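Local coordinates for protein polyhedrin (Operophtera brumata cypovirus 19, PDB 5A99) that forms the crystalline polyhedra, the occlusion bodies of an insect cypovirus, which probably protect embedded virus particles outside the host, at residues Y27-I33 / V189-R194; Q112-Q116 / Q237-R241; Y32-H36 / P54-S58. All blocks are in the same frame, centred on the assembly; numbering follows the deposited sequence.

Contact 1: residues Y27-I33 / V189-R194; sequences YSRDSYI and VQRANR
Ile-33 and Arg-191 bring the two backbones to 6.4 Å between their CA atoms, whereas at the other end Tyr-27 and Ala-192 stay 8.2 Å apart, with a type I turn from Ser-28 to Ser-31 filling the part between. Arg-191 makes the largest single contribution, its guanidinium lying against this turn. The group has Ile-33 CG2 loosely over one face, and CA of Arg-29 and the carbonyl oxygen of Ser-28 over the other. That oxygen, 3.1 Å from Arg-191 NH1, sits above the plane at a poor angle for a hydrogen bond, so its attraction is probably electrostatic. At the guanidinium edge, Ser-31 O comes within 2.9 Å of NH2. Outside the two segments NE is bonded to Pro-54 O and NH1 to Gln-26 O, which leaves the buried charge ringed by backbone carbonyls. The chain reaches them by bending at chi3 (35°). Nearer its root, Arg-191 CB packs on Ile-33 CG2 at 3.8 Å, and CD1 of the same isoleucine rests against the backbone N of Arg-191.

At the less buried end, two waters join the segments. One accepts from Arg-29 NE at 2.8 Å and donates to Ala-192 O at 3.0 Å; the second repeats the bridge weakly. Arg-194 NH2 meets the edge of the Tyr-27 ring, 3.9 Å from CE1, its charge paired with Asp-118. The contact thus ties the linker between helix 10-25 and strand 33-40 to the end of strand 184-190, where Val-189 and Arg-191 also pair with strand 56-61 and the residues just before it.

Contact 2: residues Q112-Q116 / Q237-R241; sequences QFIVQ and QYLYR
Gln-112 sets its side-chain amide obliquely against the Tyr-240 ring, the planes 31° apart and NE2 3.4 Å from CE1, while the Tyr-238 ring meets Gln-116 OE1 at its edge. Beyond these segments Tyr-240 stacks on Trp-233 and Tyr-238 turns edge-to-face against His-36 and Tyr-34. The amide of Gln-112 is held in orientation by a nearly straight bond from NE2 to Arg-241 O (2.9 Å, 170°), with the acceptor in the amide plane; its OE1 is bonded to Ser-169, and NE2 also bonds to Tyr-40 OH. Gln-116, fully extended with CG anti to its backbone N (chi1 178°), uses both ends of its amide: NE2 donates to Gln-237 O at 3.1 Å, and OE1 accepts from Leu-239 N at 2.8 Å, the donor tilted out of the carbonyl plane. A water donates to the same OE1 and to Leu-239 O. Between the glutamines, Ile-114 CD1 packs on Tyr-240 CD1 at 3.6 Å. Gln-237, just past helix 225-236, closes it with a Schellman motif. Alternate residues 112, 114 and 116 face the chain that follows, which runs roughly antiparallel to strand 110-116 over one face of the six-stranded sheet, held by side-chain to main-chain bonds.

Contact 3: residues Y32-H36 / P54-S58; sequences YIYAH and PRIIS
This is a buried apolar contact between two stacked beta-sheets: strand 33-40 belongs to the six-stranded sheet and strand 56-61 to the three-stranded one. Their short axes run 8.0 Å apart and only 21° from parallel, and no hydrogen bond joins the segments, as expected of strands that face each other rather than pair. Ile-33 and Ile-57 carry the contact in nearly equal share. With CG1 of Ile-57 anti to its carbonyl carbon (chi1 -67°) and the chain straight beyond it, its CD1 reaches across to the opposing strand, touching Ile-33 O at 3.6 Å and Ala-35 CB at 4.1 Å. The two isoleucines slide past each other in opposite directions, Ile-57 CD1 lying 4.1 Å from Ile-33 CG1. In return, Ile-33 CD1 comes to 3.5 Å from Arg-55 O. Phe-187 of strand 184-190 packs on both Ala-35 and Ile-57.

At the start of both segments Tyr-32 and Pro-54 lie side by side, pointing the same way. CE2 of the tyrosine lies 4.1 Å from Pro-54 CD, and CD2 3.8 Å from Pro-54 N, an oblique approach. Its hydroxyl continues to Asp-214 and, across the trimer, to Ser-135 and Arg-127 of the second subunit. Strand 46-53 and the residues after it make the link from one sheet to the other, and the side chain of Asn-53 accepts from the backbone N of Arg-55 and of Ile-56 at the bend.

The chemistry is therefore that of a sandwich interior: methyl groups set against aliphatic carbons and backbone edges, where cohesion comes from burial and shape, while the hydroxyl of Tyr-32 finds its partners beyond the two segments.

Contacts 2 and 3 lie in the buried core, whereas contact 1 is partly exposed and farther from the centre of the chain. Contacts 1 and 3 share Tyr-32 and Ile-33 and meet again where Arg-191 NE bonds to Pro-54 O and strands 184-190 and 56-61 pair. Contact 2 uses the strand next to 33-40: backbone bonds join Ile-114 to His-36 and Gln-116 to Tyr-34, so contacts 2 and 3 work on opposite faces of one sheet. Their chemistry follows place: aliphatic packing between the sheets in contact 3, glutamine amides gripping main chain in contact 2, and in contact 1 an arginine among carbonyls, with waters joining its less buried end.

Contact 1: residues Y27-I33 / V189-R194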
ATOM      1  N   TYR A  27       6.744  25.988   3.142  1.00 12.05           N
ATOM      2  CA  TYR A  27       6.726  26.344   1.721  1.00 11.04           C
ATOM      3  C   TYR A  27       7.784  25.596   0.925  1.00  9.82           C
ATOM      4  O   TYR A  27       7.687  25.494  -0.289  1.00  9.94           O
ATOM      5  CB  TYR A  27       6.931  27.841   1.524  1.00 15.35           C
ATOM      6  CG  TYR A  27       5.802  28.695   2.045  1.00 17.74           C
ATOM      7  CD1 TYR A  27       4.562  28.713   1.407  1.00 14.53           C
ATOM      8  CD2 TYR A  27       5.974  29.492   3.169  1.00 16.87           C
ATOM      9  CE1 TYR A  27       3.520  29.504   1.887  1.00 20.31           C
ATOM     10  CE2 TYR A  27       4.940  30.287   3.657  1.00 17.39           C
ATOM     11  CZ  TYR A  27       3.716  30.287   3.011  1.00 23.14           C
ATOM     12  OH  TYR A  27       2.688  31.072   3.485  1.00 23.42           O
ATOM     13  N   SER A  28       8.803  25.090   1.602  1.00 11.95           N
ATOM     14  CA  SER A  28       9.815  24.280   0.929  1.00 14.86           C
ATOM     15  C   SER A  28       9.253  22.940   0.486  1.00 13.73           C
ATOM     16  O   SER A  28       8.556  22.273   1.251  1.00 12.63           O
ATOM     17  CB  SER A  28      11.021  24.026   1.828  1.00 12.68           C
ATOM     18  OG  SER A  28      11.918  23.133   1.183  1.00 13.31           O
ATOM     19  N   ARG A  29       9.568  22.552  -0.750  1.00 12.72           N
ATOM     20  CA  ARG A  29       9.148  21.252  -1.260  1.00 16.90           C
ATOM     21  C   ARG A  29       9.838  20.121  -0.507  1.00 10.92           C
ATOM     22  O   ARG A  29       9.481  18.964  -0.670  1.00 14.77           O
ATOM     23  CB  ARG A  29       9.419  21.134  -2.762  1.00 13.40           C
ATOM     24  CG  ARG A  29       8.265  21.630  -3.621  1.00 14.86           C
ATOM     25  CD  ARG A  29       8.240  23.150  -3.744  1.00 19.74           C
ATOM     26  NE  ARG A  29       7.350  23.558  -4.834  1.00 23.58           N
ATOM     27  CZ  ARG A  29       7.745  23.851  -6.070  1.00 21.69           C
ATOM     28  NH1 ARG A  29       9.026  23.826  -6.390  1.00 17.36           N
ATOM     29  NH2 ARG A  29       6.851  24.194  -6.986  1.00 27.39           N
ATOM     30  N   ASP A  30      10.821  20.460   0.321  1.00 10.80           N
ATOM     31  CA  ASP A  30      11.533  19.461   1.110  1.00 11.23           C
ATOM     32  C   ASP A  30      11.076  19.449   2.558  1.00 12.67           C
ATOM     33  O   ASP A  30      11.788  18.970   3.438  1.00 15.66           O
ATOM     34  CB  ASP A  30      13.037  19.719   1.057  1.00 13.09           C
ATOM     35  CG  ASP A  30      13.540  19.889  -0.353  1.00 14.58           C
ATOM     36  OD1 ASP A  30      13.163  19.074  -1.237  1.00 13.00           O
ATOM     37  OD2 ASP A  30      14.293  20.856  -0.574  1.00 13.63           O
ATOM     38  N   SER A  31       9.892  19.987   2.802  1.00 11.13           N
ATOM     39  CA  SER A  31       9.243  19.843   4.095  1.00 10.12           C
ATOM     40  C   SER A  31       8.076  18.881   3.907  1.00  8.81           C
ATOM     41  O   SER A  31       7.882  18.339   2.823  1.00  9.19           O
ATOM     42  CB  SER A  31       8.756  21.196   4.630  1.00  9.77           C
ATOM     43  OG  SER A  31       7.644  21.684   3.909  1.00 13.69           O
ATOM     44  N   TYR A  32       7.294  18.684   4.955  1.00 12.73           N
ATOM     45  CA  TYR A  32       6.191  17.742   4.888  1.00 11.34           C
ATOM     46  C   TYR A  32       4.805  18.383   4.889  1.00 11.78           C
ATOM     47  O   TYR A  32       4.587  19.468   5.436  1.00 11.53           O
ATOM     48  CB  TYR A  32       6.286  16.759   6.051  1.00 14.72           C
ATOM     49  CG  TYR A  32       7.247  15.637   5.765  1.00 11.33           C
ATOM     50  CD1 TYR A  32       8.602  15.798   5.992  1.00  9.52           C
ATOM     51  CD2 TYR A  32       6.805  14.433   5.246  1.00 11.77           C
ATOM     52  CE1 TYR A  32       9.493  14.785   5.723  1.00  9.92           C
ATOM     53  CE2 TYR A  32       7.680  13.416   4.972  1.00 14.31           C
ATOM     54  CZ  TYR A  32       9.032  13.600   5.213  1.00 13.30           C
ATOM     55  OH  TYR A  32       9.931  12.603   4.962  1.00 12.49           O
ATOM     56  N   ILE A  33       3.864  17.687   4.265  1.00  9.86           N
ATOM     57  CA  ILE A  33       2.464  17.952   4.522  1.00 10.84           C
ATOM     58  C   ILE A  33       1.969  16.767   5.331  1.00 12.35           C
ATOM     59  O   ILE A  33       2.479  15.639   5.206  1.00  8.84           O
ATOM     60  CB  ILE A  33       1.616  18.173   3.243  1.00 10.05           C
ATOM     61  CG1 ILE A  33       1.777  17.014   2.269  1.00 13.63           C
ATOM     62  CG2 ILE A  33       1.994  19.478   2.578  1.00 12.81           C
ATOM     63  CD1 ILE A  33       0.890  17.136   1.034  1.00 12.13           C
ATOM     64  N   VAL A 189      -4.651  14.876  -0.286  1.00  9.78           N
ATOM     65  CA  VAL A 189      -4.236  16.257  -0.230  1.00 10.61           C
ATOM     66  C   VAL A 189      -2.821  16.357  -0.798  1.00  8.50           C
ATOM     67  O   VAL A 189      -2.001  15.470  -0.576  1.00  8.53           O
ATOM     68  CB  VAL A 189      -4.295  16.807   1.213  1.00  8.71           C
ATOM     69  CG1 VAL A 189      -3.513  15.932   2.174  1.00 10.83           C
ATOM     70  CG2 VAL A 189      -3.795  18.241   1.257  1.00 11.10           C
ATOM     71  N   GLN A 190      -2.551  17.433  -1.538  1.00  7.87           N
ATOM     72  CA  GLN A 190      -1.212  17.693  -2.060  1.00  9.36           C
ATOM     73  C   GLN A 190      -0.730  19.032  -1.526  1.00 10.64           C
ATOM     74  O   GLN A 190      -1.536  19.856  -1.053  1.00  9.22           O
ATOM     75  CB  GLN A 190      -1.214  17.709  -3.602  1.00  9.38           C
ATOM     76  CG  GLN A 190      -2.001  18.849  -4.199  1.00 11.70           C
ATOM     77  CD  GLN A 190      -1.833  18.983  -5.711  1.00 16.97           C
ATOM     78  OE1 GLN A 190      -1.144  18.187  -6.360  1.00 11.80           O
ATOM     79  NE2 GLN A 190      -2.464  20.011  -6.278  1.00 14.34           N
ATOM     80  N   ARG A 191       0.577  19.266  -1.609  1.00 16.49           N
ATOM     81  CA  ARG A 191       1.113  20.557  -1.202  1.00 14.93           C
ATOM     82  C   ARG A 191       0.732  21.576  -2.258  1.00 13.60           C
ATOM     83  O   ARG A 191       0.583  21.231  -3.435  1.00  9.11           O
ATOM     84  CB  ARG A 191       2.638  20.534  -1.005  1.00 17.56           C
ATOM     85  CG  ARG A 191       3.478  20.784  -2.253  1.00 15.55           C
ATOM     86  CD  ARG A 191       4.956  21.111  -1.916  1.00 15.46           C
ATOM     87  NE  ARG A 191       5.461  20.383  -0.750  1.00 16.36           N
ATOM     88  CZ  ARG A 191       5.691  20.938   0.438  1.00  9.68           C
ATOM     89  NH1 ARG A 191       5.487  22.235   0.632  1.00 11.95           N
ATOM     90  NH2 ARG A 191       6.127  20.203   1.435  1.00 12.65           N
ATOM     91  N   ALA A 192       0.584  22.824  -1.828  1.00 12.30           N
ATOM     92  CA  ALA A 192       0.256  23.924  -2.721  1.00 13.77           C
ATOM     93  C   ALA A 192       1.359  24.156  -3.747  1.00 13.58           C
ATOM     94  O   ALA A 192       2.539  24.184  -3.416  1.00 14.30           O
ATOM     95  CB  ALA A 192       0.032  25.198  -1.911  1.00 14.30           C
ATOM     96  N   ASN A 193       0.969  24.343  -5.000  1.00 16.97           N
ATOM     97  CA  ASN A 193       1.903  24.833  -5.995  1.00 13.33           C
ATOM     98  C   ASN A 193       1.276  25.990  -6.768  1.00 15.92           C
ATOM     99  O   ASN A 193       0.349  25.803  -7.556  1.00 13.57           O
ATOM    100  CB  ASN A 193       2.353  23.717  -6.936  1.00 13.15           C
ATOM    101  CG  ASN A 193       3.466  24.169  -7.862  1.00 16.88           C
ATOM    102  OD1 ASN A 193       3.828  25.346  -7.876  1.00 12.49           O
ATOM    103  ND2 ASN A 193       4.023  23.237  -8.627  1.00 17.43           N
ATOM    104  N   ARG A 194       1.784  27.190  -6.514  1.00 10.45           N
ATOM    105  CA  ARG A 194       1.208  28.405  -7.067  1.00 12.83           C
ATOM    106  C   ARG A 194       1.934  28.818  -8.345  1.00 20.82           C
ATOM    107  O   ARG A 194       1.516  29.763  -9.029  1.00 14.69           O
ATOM    108  CB  ARG A 194       1.298  29.526  -6.041  1.00 20.22           C
ATOM    109  CG  ARG A 194       0.643  29.172  -4.714  1.00 18.60           C
ATOM    110  CD  ARG A 194       1.155  30.029  -3.590  1.00 16.69           C
ATOM    111  NE  ARG A 194       0.553  29.672  -2.305  1.00 22.96           N
ATOM    112  CZ  ARG A 194       1.054  28.765  -1.468  1.00 21.12           C
ATOM    113  NH1 ARG A 194       2.168  28.105  -1.774  1.00 18.62           N
ATOM    114  NH2 ARG A 194       0.440  28.512  -0.324  1.00 15.04           N
TER
HETATM  115  O   HOH W   1       4.695  22.850  -4.955  1.00 16.17           O
HETATM  116  O   HOH W   2       5.325  25.777  -4.338  1.00 23.80           O

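Contact 2: residues Q112-Q116 / Q237-R241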
ATOM      1  N   GLN A 112     -11.889  13.358  13.723  1.00  9.85           N
ATOM      2  CA  GLN A 112     -11.382  14.671  13.344  1.00 11.01           C
ATOM      3  C   GLN A 112     -10.300  14.472  12.281  1.00  7.57           C
ATOM      4  O   GLN A 112      -9.365  13.677  12.459  1.00 10.26           O
ATOM      5  CB  GLN A 112     -10.838  15.451  14.552  1.00 10.35           C
ATOM      6  CG  GLN A 112     -10.075  16.721  14.153  1.00  7.00           C
ATOM      7  CD  GLN A 112      -9.766  17.668  15.315  1.00 13.01           C
ATOM      8  OE1 GLN A 112      -9.396  18.825  15.101  1.00 10.52           O
ATOM      9  NE2 GLN A 112      -9.876  17.174  16.537  1.00 15.23           N
ATOM     10  N   PHE A 113     -10.453  15.165  11.159  1.00 12.38           N
ATOM     11  CA  PHE A 113      -9.485  15.085  10.070  1.00 10.07           C
ATOM     12  C   PHE A 113      -8.742  16.411  10.009  1.00  9.06           C
ATOM     13  O   PHE A 113      -9.365  17.472   9.941  1.00  8.48           O
ATOM     14  CB  PHE A 113     -10.214  14.777   8.758  1.00  9.14           C
ATOM     15  CG  PHE A 113      -9.317  14.701   7.555  1.00  5.24           C
ATOM     16  CD1 PHE A 113      -8.343  13.715   7.456  1.00  8.90           C
ATOM     17  CD2 PHE A 113      -9.455  15.603   6.511  1.00 10.27           C
ATOM     18  CE1 PHE A 113      -7.526  13.630   6.334  1.00 11.92           C
ATOM     19  CE2 PHE A 113      -8.639  15.522   5.388  1.00  6.41           C
ATOM     20  CZ  PHE A 113      -7.671  14.534   5.309  1.00  9.30           C
ATOM     21  N   ILE A 114      -7.412  16.344  10.077  1.00 10.42           N
ATOM     22  CA  ILE A 114      -6.568  17.532  10.092  1.00 10.02           C
ATOM     23  C   ILE A 114      -5.461  17.449   9.057  1.00 10.19           C
ATOM     24  O   ILE A 114      -4.698  16.479   9.011  1.00  6.62           O
ATOM     25  CB  ILE A 114      -5.912  17.771  11.480  1.00 15.26           C
ATOM     26  CG1 ILE A 114      -6.973  17.762  12.582  1.00 13.16           C
ATOM     27  CG2 ILE A 114      -5.157  19.103  11.499  1.00 13.64           C
ATOM     28  CD1 ILE A 114      -6.416  17.455  13.937  1.00 13.85           C
ATOM     29  N   VAL A 115      -5.390  18.481   8.223  1.00  8.86           N
ATOM     30  CA  VAL A 115      -4.310  18.633   7.266  1.00  8.18           C
ATOM     31  C   VAL A 115      -3.473  19.826   7.711  1.00  8.14           C
ATOM     32  O   VAL A 115      -4.000  20.831   8.171  1.00  9.86           O
ATOM     33  CB  VAL A 115      -4.831  18.842   5.831  1.00 14.47           C
ATOM     34  CG1 VAL A 115      -5.575  17.594   5.363  1.00  6.84           C
ATOM     35  CG2 VAL A 115      -5.722  20.073   5.751  1.00 12.40           C
ATOM     36  N   GLN A 116      -2.162  19.671   7.622  1.00  9.81           N
ATOM     37  CA  GLN A 116      -1.227  20.684   8.087  1.00  8.88           C
ATOM     38  C   GLN A 116      -0.039  20.787   7.148  1.00  6.81           C
ATOM     39  O   GLN A 116       0.421  19.787   6.603  1.00 10.89           O
ATOM     40  CB  GLN A 116      -0.733  20.344   9.494  1.00  8.39           C
ATOM     41  CG  GLN A 116       0.284  21.337  10.038  1.00  8.83           C
ATOM     42  CD  GLN A 116       0.772  20.976  11.451  1.00 11.71           C
ATOM     43  OE1 GLN A 116      -0.014  20.578  12.309  1.00 17.77           O
ATOM     44  NE2 GLN A 116       2.067  21.133  11.691  1.00 16.47           N
ATOM     45  N   GLN A 237       4.485  19.117  17.490  1.00  9.72           N
ATOM     46  CA  GLN A 237       4.157  20.321  16.721  1.00 11.22           C
ATOM     47  C   GLN A 237       3.095  20.041  15.655  1.00 13.98           C
ATOM     48  O   GLN A 237       3.129  20.588  14.537  1.00  9.25           O
ATOM     49  CB  GLN A 237       5.418  20.905  16.086  1.00 11.20           C
ATOM     50  CG  GLN A 237       5.290  22.370  15.766  1.00 13.71           C
ATOM     51  CD  GLN A 237       6.523  22.950  15.138  1.00 13.65           C
ATOM     52  OE1 GLN A 237       7.260  22.269  14.421  1.00 15.69           O
ATOM     53  NE2 GLN A 237       6.747  24.233  15.386  1.00 18.59           N
ATOM     54  N   TYR A 238       2.152  19.172  16.005  1.00  8.89           N
ATOM     55  CA  TYR A 238       0.976  18.934  15.181  1.00 10.20           C
ATOM     56  C   TYR A 238      -0.191  19.733  15.752  1.00 11.89           C
ATOM     57  O   TYR A 238      -0.636  19.487  16.879  1.00 12.14           O
ATOM     58  CB  TYR A 238       0.626  17.451  15.175  1.00  8.07           C
ATOM     59  CG  TYR A 238       1.585  16.616  14.375  1.00  8.90           C
ATOM     60  CD1 TYR A 238       1.944  16.997  13.094  1.00  8.83           C
ATOM     61  CD2 TYR A 238       2.150  15.463  14.908  1.00 10.98           C
ATOM     62  CE1 TYR A 238       2.813  16.250  12.353  1.00  9.19           C
ATOM     63  CE2 TYR A 238       3.036  14.702  14.174  1.00 13.19           C
ATOM     64  CZ  TYR A 238       3.360  15.100  12.896  1.00 11.30           C
ATOM     65  OH  TYR A 238       4.235  14.356  12.155  1.00  9.26           O
ATOM     66  N   LEU A 239      -0.660  20.708  14.987  1.00 12.05           N
ATOM     67  CA  LEU A 239      -1.764  21.562  15.413  1.00 10.15           C
ATOM     68  C   LEU A 239      -3.026  20.715  15.586  1.00 11.81           C
ATOM     69  O   LEU A 239      -3.262  19.779  14.829  1.00 12.57           O
ATOM     70  CB  LEU A 239      -1.970  22.703  14.407  1.00 16.00           C
ATOM     71  CG  LEU A 239      -0.756  23.623  14.242  1.00 12.84           C
ATOM     72  CD1 LEU A 239      -1.028  24.749  13.252  1.00 12.95           C
ATOM     73  CD2 LEU A 239      -0.329  24.197  15.590  1.00 13.92           C
ATOM     74  N   TYR A 240      -3.814  21.027  16.608  1.00 12.78           N
ATOM     75  CA  TYR A 240      -4.917  20.165  17.008  1.00 15.23           C
ATOM     76  C   TYR A 240      -5.993  20.937  17.760  1.00 11.78           C
ATOM     77  O   TYR A 240      -5.709  21.894  18.495  1.00 13.78           O
ATOM     78  CB  TYR A 240      -4.395  19.006  17.882  1.00 12.25           C
ATOM     79  CG  TYR A 240      -5.466  18.048  18.346  1.00 10.61           C
ATOM     80  CD1 TYR A 240      -5.983  17.093  17.491  1.00  9.01           C
ATOM     81  CD2 TYR A 240      -5.951  18.093  19.647  1.00  9.97           C
ATOM     82  CE1 TYR A 240      -6.967  16.221  17.901  1.00 10.84           C
ATOM     83  CE2 TYR A 240      -6.931  17.219  20.074  1.00  8.72           C
ATOM     84  CZ  TYR A 240      -7.439  16.286  19.190  1.00  7.61           C
ATOM     85  OH  TYR A 240      -8.405  15.405  19.590  1.00 10.48           O
ATOM     86  N   ARG A 241      -7.230  20.498  17.577  1.00 10.85           N
ATOM     87  CA  ARG A 241      -8.388  21.126  18.191  1.00 13.75           C
ATOM     88  C   ARG A 241      -9.065  20.119  19.125  1.00  9.81           C
ATOM     89  O   ARG A 241      -9.466  19.041  18.690  1.00 10.73           O
ATOM     90  CB  ARG A 241      -9.351  21.555  17.087  1.00 22.64           C
ATOM     91  CG  ARG A 241     -10.182  22.771  17.382  1.00 19.96           C
ATOM     92  CD  ARG A 241     -10.961  23.195  16.125  1.00 34.07           C
ATOM     93  NE  ARG A 241     -10.275  24.257  15.390  1.00 16.77           N
ATOM     94  CZ  ARG A 241     -10.036  25.447  15.919  1.00 15.01           C
ATOM     95  NH1 ARG A 241     -10.434  25.692  17.158  1.00 20.96           N
ATOM     96  NH2 ARG A 241      -9.414  26.383  15.228  1.00 18.55           N
TER
HETATM   97  O   HOH W   3      -2.009  18.762  12.470  1.00  9.49           O

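Contact 3: residues Y32-H36 / P54-S58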
ATOM      1  N   TYR A  32       7.294  18.684   4.955  1.00 12.73           N
ATOM      2  CA  TYR A  32       6.191  17.742   4.888  1.00 11.34           C
ATOM      3  C   TYR A  32       4.805  18.383   4.889  1.00 11.78           C
ATOM      4  O   TYR A  32       4.587  19.468   5.436  1.00 11.53           O
ATOM      5  CB  TYR A  32       6.286  16.759   6.051  1.00 14.72           C
ATOM      6  CG  TYR A  32       7.247  15.637   5.765  1.00 11.33           C
ATOM      7  CD1 TYR A  32       8.602  15.798   5.992  1.00  9.52           C
ATOM      8  CD2 TYR A  32       6.805  14.433   5.246  1.00 11.77           C
ATOM      9  CE1 TYR A  32       9.493  14.785   5.723  1.00  9.92           C
ATOM     10  CE2 TYR A  32       7.680  13.416   4.972  1.00 14.31           C
ATOM     11  CZ  TYR A  32       9.032  13.600   5.213  1.00 13.30           C
ATOM     12  OH  TYR A  32       9.931  12.603   4.962  1.00 12.49           O
ATOM     13  N   ILE A  33       3.864  17.687   4.265  1.00  9.86           N
ATOM     14  CA  ILE A  33       2.464  17.952   4.522  1.00 10.84           C
ATOM     15  C   ILE A  33       1.969  16.767   5.331  1.00 12.35           C
ATOM     16  O   ILE A  33       2.479  15.639   5.206  1.00  8.84           O
ATOM     17  CB  ILE A  33       1.616  18.173   3.243  1.00 10.05           C
ATOM     18  CG1 ILE A  33       1.777  17.014   2.269  1.00 13.63           C
ATOM     19  CG2 ILE A  33       1.994  19.478   2.578  1.00 12.81           C
ATOM     20  CD1 ILE A  33       0.890  17.136   1.034  1.00 12.13           C
ATOM     21  N   TYR A  34       0.998  17.045   6.190  1.00 11.32           N
ATOM     22  CA  TYR A  34       0.509  16.057   7.138  1.00 11.00           C
ATOM     23  C   TYR A  34      -1.000  15.943   7.042  1.00 12.61           C
ATOM     24  O   TYR A  34      -1.711  16.934   6.829  1.00  9.91           O
ATOM     25  CB  TYR A  34       0.918  16.417   8.578  1.00 10.09           C
ATOM     26  CG  TYR A  34       2.403  16.479   8.781  1.00 10.27           C
ATOM     27  CD1 TYR A  34       3.144  15.322   8.980  1.00 11.44           C
ATOM     28  CD2 TYR A  34       3.075  17.694   8.766  1.00 14.28           C
ATOM     29  CE1 TYR A  34       4.504  15.374   9.154  1.00 11.58           C
ATOM     30  CE2 TYR A  34       4.432  17.754   8.943  1.00  7.89           C
ATOM     31  CZ  TYR A  34       5.141  16.593   9.149  1.00 10.14           C
ATOM     32  OH  TYR A  34       6.498  16.656   9.324  1.00  9.98           O
ATOM     33  N   ALA A  35      -1.465  14.710   7.194  1.00  9.05           N
ATOM     34  CA  ALA A  35      -2.879  14.395   7.236  1.00 10.74           C
ATOM     35  C   ALA A  35      -3.126  13.430   8.399  1.00  8.92           C
ATOM     36  O   ALA A  35      -2.612  12.309   8.409  1.00  9.53           O
ATOM     37  CB  ALA A  35      -3.323  13.784   5.920  1.00  9.34           C
ATOM     38  N   HIS A  36      -3.904  13.883   9.375  1.00  6.19           N
ATOM     39  CA  HIS A  36      -4.243  13.070  10.536  1.00  9.35           C
ATOM     40  C   HIS A  36      -5.692  12.645  10.479  1.00  9.76           C
ATOM     41  O   HIS A  36      -6.584  13.472  10.299  1.00  8.18           O
ATOM     42  CB  HIS A  36      -4.035  13.848  11.828  1.00  8.15           C
ATOM     43  CG  HIS A  36      -2.617  13.878  12.304  1.00 11.30           C
ATOM     44  ND1 HIS A  36      -1.754  14.901  11.990  1.00 11.08           N
ATOM     45  CD2 HIS A  36      -1.919  13.024  13.093  1.00 10.00           C
ATOM     46  CE1 HIS A  36      -0.579  14.675  12.552  1.00 11.28           C
ATOM     47  NE2 HIS A  36      -0.650  13.536  13.219  1.00  7.42           N
ATOM     48  N   PRO A  54       6.346  14.439   1.440  1.00 12.65           N
ATOM     49  CA  PRO A  54       6.850  15.775   1.099  1.00 13.08           C
ATOM     50  C   PRO A  54       6.001  16.473   0.049  1.00  9.75           C
ATOM     51  O   PRO A  54       6.090  17.696  -0.073  1.00 11.17           O
ATOM     52  CB  PRO A  54       8.271  15.510   0.577  1.00 10.42           C
ATOM     53  CG  PRO A  54       8.373  14.045   0.359  1.00 13.24           C
ATOM     54  CD  PRO A  54       7.172  13.354   0.887  1.00 13.70           C
ATOM     55  N   ARG A  55       5.152  15.731  -0.658  1.00 10.37           N
ATOM     56  CA  ARG A  55       4.459  16.286  -1.826  1.00  9.96           C
ATOM     57  C   ARG A  55       2.980  15.937  -1.949  1.00 11.35           C
ATOM     58  O   ARG A  55       2.157  16.809  -2.220  1.00 12.19           O
ATOM     59  CB  ARG A  55       5.163  15.829  -3.095  1.00 10.54           C
ATOM     60  CG  ARG A  55       6.507  16.478  -3.317  1.00 10.10           C
ATOM     61  CD  ARG A  55       7.092  16.037  -4.638  1.00  9.48           C
ATOM     62  NE  ARG A  55       8.372  16.678  -4.895  1.00 11.23           N
ATOM     63  CZ  ARG A  55       8.932  16.765  -6.098  1.00 10.54           C
ATOM     64  NH1 ARG A  55       8.317  16.255  -7.167  1.00 10.72           N
ATOM     65  NH2 ARG A  55      10.104  17.369  -6.231  1.00 11.79           N
ATOM     66  N   ILE A  56       2.639  14.663  -1.771  1.00  7.59           N
ATOM     67  CA  ILE A  56       1.306  14.205  -2.108  1.00  9.41           C
ATOM     68  C   ILE A  56       0.860  13.058  -1.216  1.00 11.33           C
ATOM     69  O   ILE A  56       1.629  12.150  -0.898  1.00 10.99           O
ATOM     70  CB  ILE A  56       1.217  13.809  -3.624  1.00  7.14           C
ATOM     71  CG1 ILE A  56      -0.243  13.530  -4.029  1.00  6.77           C
ATOM     72  CG2 ILE A  56       2.130  12.622  -3.946  1.00  8.10           C
ATOM     73  CD1 ILE A  56      -0.443  13.288  -5.536  1.00 10.45           C
ATOM     74  N   ILE A  57      -0.402  13.112  -0.814  1.00 13.59           N
ATOM     75  CA  ILE A  57      -0.970  12.102   0.055  1.00  9.02           C
ATOM     76  C   ILE A  57      -2.289  11.625  -0.540  1.00  8.12           C
ATOM     77  O   ILE A  57      -3.205  12.420  -0.746  1.00  7.74           O
ATOM     78  CB  ILE A  57      -1.196  12.667   1.487  1.00  9.21           C
ATOM     79  CG1 ILE A  57       0.145  12.984   2.163  1.00 15.05           C
ATOM     80  CG2 ILE A  57      -2.005  11.687   2.349  1.00 10.62           C
ATOM     81  CD1 ILE A  57       0.003  13.557   3.584  1.00 12.06           C
ATOM     82  N   SER A  58      -2.358  10.330  -0.851  1.00  9.54           N
ATOM     83  CA  SER A  58      -3.613   9.662  -1.201  1.00  9.97           C
ATOM     84  C   SER A  58      -3.747   8.403  -0.350  1.00 11.65           C
ATOM     85  O   SER A  58      -2.898   7.521  -0.421  1.00  9.82           O
ATOM     86  CB  SER A  58      -3.627   9.291  -2.688  1.00 10.36           C
ATOM     87  OG  SER A  58      -4.679   8.393  -2.991  1.00 12.11           O
TER